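Local coordinates for protein xylosidase (PDB 6XN2) that probably hydrolyses xylo-oligosaccharides, releasing xylose, as a member of glycoside hydrolase family 43, at residues A[52-65]-A[117-131]. Residues are numbered along the deposited sequence; the frame is centred on the assembly and turned at random.
Sequences SAHVFDGALYIYPS and MWAPDAAQRNGKTYL. With XYP (beta-D-xylopyranose), chain E.
Ala122 turns its methyl group onto the centre of the Tyr63 ring, its CB 3.5 Å from the ring centroid in a CH-pi contact, and the same methyl lies at the edge of the neighbouring Phe56 ring. Leu131 adds CD1 obliquely to Tyr63 CD2 (3.8 Å), while the phenol hydroxyl reaches past the contact to the carbonyl of Pro152. One face of Phe56 rests on His54 CB; the opposite face takes Gln124, whose CG sits 3.6 Å from the ring centroid and whose amide plane stacks only 19° from the ring. That amide is steadied by Gln124 NE2 donating to Thr129 OG1 (3.0 Å), with a weak, long second bond to Asp57 OD2.

Towards the axis of the protein the contact becomes polar. Asp121 has CG anti to its own N (chi1 -161°), which brings OD1 to the edge of the imidazole, where His54 NE2 donates to it over a very short 2.5 Å; ring and carboxylate are 37° apart. The other oxygen, OD2, takes the backbone N-H of Val173, so both oxygens of this buried carboxylate are held. Ser52 OG donates in the carbonyl plane to Pro120 O (2.9 Å). Beyond it, Pro120 CD packs on Ser65 OG, a hydroxyl hydrogen-bonded to Asp50, and Ala119 N donates a 3.3 Å hydrogen bond to O3 of the xylose, whose C4 lies over one face of the Trp118 indole, offset toward its rim.

Two four-stranded antiparallel sheets thus meet face to face as adjacent blades of the five-bladed beta-propeller of family 43, with Ser65 and the loop leading into strand 121-125 lining the sugar pocket.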
# COMPACT_ATOMS: atom_id res chain seq x y z
N SER A 52 -2.59 5.90 -0.58
CA SER A 52 -3.78 5.10 -0.55
C SER A 52 -4.93 6.02 -0.93
O SER A 52 -5.33 6.82 -0.17
CB SER A 52 -3.99 4.50 0.82
OG SER A 52 -3.18 3.39 1.03
N ALA A 53 -5.44 5.85 -2.14
CA ALA A 53 -6.48 6.75 -2.65
C ALA A 53 -7.87 6.16 -2.47
O ALA A 53 -8.06 5.00 -2.75
CB ALA A 53 -6.23 7.06 -4.09
N HIS A 54 -8.79 7.00 -2.01
CA HIS A 54 -10.19 6.57 -1.83
C HIS A 54 -11.13 7.69 -2.28
O HIS A 54 -10.75 8.82 -2.20
CB HIS A 54 -10.45 6.27 -0.36
CG HIS A 54 -9.76 5.06 0.14
ND1 HIS A 54 -10.37 3.87 0.21
CD2 HIS A 54 -8.51 4.88 0.60
CE1 HIS A 54 -9.53 2.99 0.68
NE2 HIS A 54 -8.40 3.57 0.91
N VAL A 55 -12.30 7.32 -2.75
CA VAL A 55 -13.34 8.32 -3.07
C VAL A 55 -14.32 8.28 -1.91
O VAL A 55 -15.04 7.32 -1.79
CB VAL A 55 -14.07 8.04 -4.39
CG1 VAL A 55 -15.28 8.93 -4.51
CG2 VAL A 55 -13.15 8.25 -5.58
N PHE A 56 -14.25 9.29 -1.06
CA PHE A 56 -15.13 9.42 0.11
C PHE A 56 -15.90 10.73 -0.05
O PHE A 56 -15.32 11.72 -0.39
CB PHE A 56 -14.32 9.53 1.39
CG PHE A 56 -13.58 8.28 1.77
CD1 PHE A 56 -14.07 7.03 1.44
CD2 PHE A 56 -12.40 8.34 2.47
CE1 PHE A 56 -13.40 5.89 1.80
CE2 PHE A 56 -11.73 7.19 2.82
CZ PHE A 56 -12.23 5.97 2.50
N ASP A 57 -17.20 10.65 0.15
CA ASP A 57 -18.04 11.82 0.11
C ASP A 57 -17.87 12.66 -1.17
O ASP A 57 -17.76 13.85 -1.11
CB ASP A 57 -17.83 12.64 1.39
CG ASP A 57 -18.10 11.83 2.64
OD1 ASP A 57 -19.15 11.18 2.67
OD2 ASP A 57 -17.29 11.82 3.56
N GLY A 58 -17.85 12.00 -2.30
CA GLY A 58 -17.73 12.67 -3.56
C GLY A 58 -16.40 13.25 -3.99
O GLY A 58 -16.29 13.76 -5.07
N ALA A 59 -15.41 13.19 -3.13
CA ALA A 59 -14.08 13.70 -3.46
C ALA A 59 -13.02 12.62 -3.27
O ALA A 59 -13.24 11.63 -2.57
CB ALA A 59 -13.75 14.92 -2.62
N LEU A 60 -11.87 12.80 -3.91
CA LEU A 60 -10.78 11.85 -3.80
C LEU A 60 -9.87 12.24 -2.65
O LEU A 60 -9.27 13.32 -2.66
CB LEU A 60 -9.98 11.78 -5.10
CG LEU A 60 -8.79 10.80 -5.09
CD1 LEU A 60 -9.19 9.48 -5.72
CD2 LEU A 60 -7.60 11.41 -5.78
N TYR A 61 -9.80 11.37 -1.64
CA TYR A 61 -8.90 11.57 -0.50
C TYR A 61 -7.70 10.64 -0.62
O TYR A 61 -7.84 9.48 -0.99
CB TYR A 61 -9.65 11.31 0.81
CG TYR A 61 -10.63 12.39 1.14
CD1 TYR A 61 -11.93 12.37 0.63
CD2 TYR A 61 -10.28 13.46 1.96
CE1 TYR A 61 -12.83 13.37 0.94
CE2 TYR A 61 -11.18 14.46 2.27
CZ TYR A 61 -12.45 14.41 1.76
OH TYR A 61 -13.34 15.42 2.06
N ILE A 62 -6.52 11.16 -0.33
CA ILE A 62 -5.31 10.35 -0.36
C ILE A 62 -4.69 10.28 1.02
O ILE A 62 -4.55 11.30 1.71
CB ILE A 62 -4.28 10.90 -1.36
CG1 ILE A 62 -4.95 11.17 -2.71
CG2 ILE A 62 -3.11 9.95 -1.50
CD1 ILE A 62 -4.07 11.95 -3.67
N TYR A 63 -4.35 9.06 1.44
CA TYR A 63 -3.73 8.84 2.75
C TYR A 63 -2.34 8.27 2.52
O TYR A 63 -2.17 7.06 2.36
CB TYR A 63 -4.60 7.90 3.60
CG TYR A 63 -6.00 8.44 3.81
CD1 TYR A 63 -6.99 8.24 2.85
CD2 TYR A 63 -6.33 9.17 4.94
CE1 TYR A 63 -8.28 8.76 3.03
CE2 TYR A 63 -7.61 9.68 5.13
CZ TYR A 63 -8.58 9.48 4.17
OH TYR A 63 -9.86 10.00 4.34
N PRO A 64 -1.34 9.15 2.46
CA PRO A 64 0.05 8.73 2.25
C PRO A 64 0.86 8.73 3.54
O PRO A 64 0.37 9.23 4.56
CB PRO A 64 0.56 9.78 1.26
CG PRO A 64 -0.16 11.04 1.71
CD PRO A 64 -1.49 10.61 2.33
N SER A 65 2.07 8.17 3.50
CA SER A 65 3.05 8.38 4.56
C SER A 65 3.67 9.76 4.40
O SER A 65 3.55 10.37 3.35
CB SER A 65 4.15 7.32 4.52
OG SER A 65 3.59 6.03 4.67
N MET A 117 5.81 5.49 11.69
CA MET A 117 4.44 5.52 11.19
C MET A 117 4.48 5.32 9.68
O MET A 117 4.70 6.26 8.92
CB MET A 117 3.78 6.84 11.56
CG MET A 117 3.75 7.10 13.06
SD MET A 117 2.32 6.29 13.82
CE MET A 117 1.10 7.59 13.68
N TRP A 118 4.33 4.07 9.25
CA TRP A 118 4.44 3.68 7.86
C TRP A 118 3.16 3.67 7.05
O TRP A 118 2.17 4.12 7.50
CB TRP A 118 5.22 2.36 7.78
CG TRP A 118 6.69 2.51 8.09
CD1 TRP A 118 7.31 3.59 8.57
CD2 TRP A 118 7.71 1.53 7.91
NE1 TRP A 118 8.64 3.36 8.70
CE2 TRP A 118 8.91 2.10 8.30
CE3 TRP A 118 7.72 0.23 7.44
CZ2 TRP A 118 10.10 1.42 8.24
CZ3 TRP A 118 8.89 -0.44 7.39
CH2 TRP A 118 10.06 0.15 7.78
N ALA A 119 3.22 3.16 5.83
CA ALA A 119 2.12 3.12 4.89
C ALA A 119 0.71 2.88 5.41
O ALA A 119 0.37 1.81 5.70
CB ALA A 119 2.43 2.12 3.82
N PRO A 120 -0.14 3.90 5.41
CA PRO A 120 -1.47 3.74 5.95
C PRO A 120 -2.58 3.58 4.94
O PRO A 120 -2.35 3.63 3.77
CB PRO A 120 -1.68 5.07 6.64
CG PRO A 120 -1.03 6.01 5.73
CD PRO A 120 0.15 5.31 5.14
N ASP A 121 -3.79 3.41 5.43
CA ASP A 121 -4.95 3.34 4.56
C ASP A 121 -6.17 3.82 5.33
O ASP A 121 -6.09 4.07 6.53
CB ASP A 121 -5.17 1.91 4.03
CG ASP A 121 -6.07 1.88 2.79
OD1 ASP A 121 -6.39 2.97 2.26
OD2 ASP A 121 -6.44 0.78 2.35
N ALA A 122 -7.29 3.96 4.65
CA ALA A 122 -8.49 4.45 5.30
C ALA A 122 -9.71 3.68 4.85
O ALA A 122 -9.70 3.03 3.80
CB ALA A 122 -8.66 5.94 5.04
N ALA A 123 -10.76 3.74 5.66
CA ALA A 123 -12.04 3.14 5.34
C ALA A 123 -13.16 3.95 5.97
O ALA A 123 -12.94 4.70 6.92
CB ALA A 123 -12.10 1.69 5.83
N GLN A 124 -14.37 3.80 5.44
CA GLN A 124 -15.53 4.45 6.03
C GLN A 124 -16.63 3.44 6.32
O GLN A 124 -16.84 2.48 5.58
CB GLN A 124 -16.07 5.55 5.12
CG GLN A 124 -15.16 6.76 4.98
CD GLN A 124 -15.86 7.94 4.35
OE1 GLN A 124 -16.65 7.78 3.42
NE2 GLN A 124 -15.59 9.13 4.86
N ARG A 125 -17.35 3.70 7.40
CA ARG A 125 -18.48 2.93 7.82
C ARG A 125 -19.21 3.71 8.89
O ARG A 125 -18.62 4.34 9.68
CB ARG A 125 -18.15 1.55 8.34
CG ARG A 125 -19.24 0.52 8.12
CD ARG A 125 -18.93 -0.78 8.81
NE ARG A 125 -19.77 -1.88 8.40
CZ ARG A 125 -20.93 -2.18 8.96
NH1 ARG A 125 -21.62 -3.21 8.53
NH2 ARG A 125 -21.42 -1.45 9.95
N ASN A 126 -20.52 3.64 8.84
CA ASN A 126 -21.40 4.28 9.80
C ASN A 126 -21.12 5.74 10.02
O ASN A 126 -21.24 6.21 11.09
CB ASN A 126 -21.36 3.53 11.12
CG ASN A 126 -21.64 2.06 10.98
OD1 ASN A 126 -20.77 1.23 11.10
ND2 ASN A 126 -22.87 1.74 10.73
N GLY A 127 -20.74 6.46 8.97
CA GLY A 127 -20.45 7.88 9.07
C GLY A 127 -19.09 8.20 9.67
O GLY A 127 -18.71 9.37 9.78
N LYS A 128 -18.36 7.16 10.05
CA LYS A 128 -17.03 7.32 10.62
C LYS A 128 -15.99 7.05 9.55
O LYS A 128 -16.25 6.34 8.59
CB LYS A 128 -16.82 6.35 11.79
CG LYS A 128 -17.89 6.44 12.88
CD LYS A 128 -17.70 7.69 13.72
CE LYS A 128 -18.85 7.85 14.70
NZ LYS A 128 -18.64 9.02 15.62
N THR A 129 -14.80 7.58 9.73
CA THR A 129 -13.68 7.31 8.88
C THR A 129 -12.62 6.70 9.77
O THR A 129 -12.37 7.18 10.83
CB THR A 129 -13.10 8.55 8.19
OG1 THR A 129 -14.11 9.20 7.46
CG2 THR A 129 -11.99 8.18 7.24
N TYR A 130 -12.02 5.62 9.33
CA TYR A 130 -11.01 4.95 10.08
C TYR A 130 -9.67 5.03 9.40
O TYR A 130 -9.61 4.78 8.27
CB TYR A 130 -11.40 3.50 10.30
CG TYR A 130 -12.71 3.34 11.00
CD1 TYR A 130 -13.87 3.31 10.30
CD2 TYR A 130 -12.79 3.23 12.34
CE1 TYR A 130 -15.08 3.19 10.93
CE2 TYR A 130 -14.00 3.11 12.97
CZ TYR A 130 -15.13 3.08 12.26
OH TYR A 130 -16.32 2.96 12.86
N LEU A 131 -8.63 5.38 10.12
CA LEU A 131 -7.29 5.45 9.58
C LEU A 131 -6.49 4.27 10.08
O LEU A 131 -6.25 4.18 11.22
CB LEU A 131 -6.61 6.76 9.94
CG LEU A 131 -5.23 7.05 9.37
CD1 LEU A 131 -5.24 7.03 7.88
CD2 LEU A 131 -4.71 8.38 9.82
O1 XYP E . 9.37 -0.75 3.22
C1 XYP E . 8.59 0.40 2.96
C2 XYP E . 7.21 0.19 3.54
C3 XYP E . 6.45 1.46 3.69
C4 XYP E . 7.30 2.52 4.35
C5 XYP E . 8.58 2.69 3.57
O2 XYP E . 6.41 -0.68 2.75
O3 XYP E . 5.38 1.08 4.51
O4 XYP E . 6.64 3.74 4.34
O5 XYP E . 9.28 1.48 3.53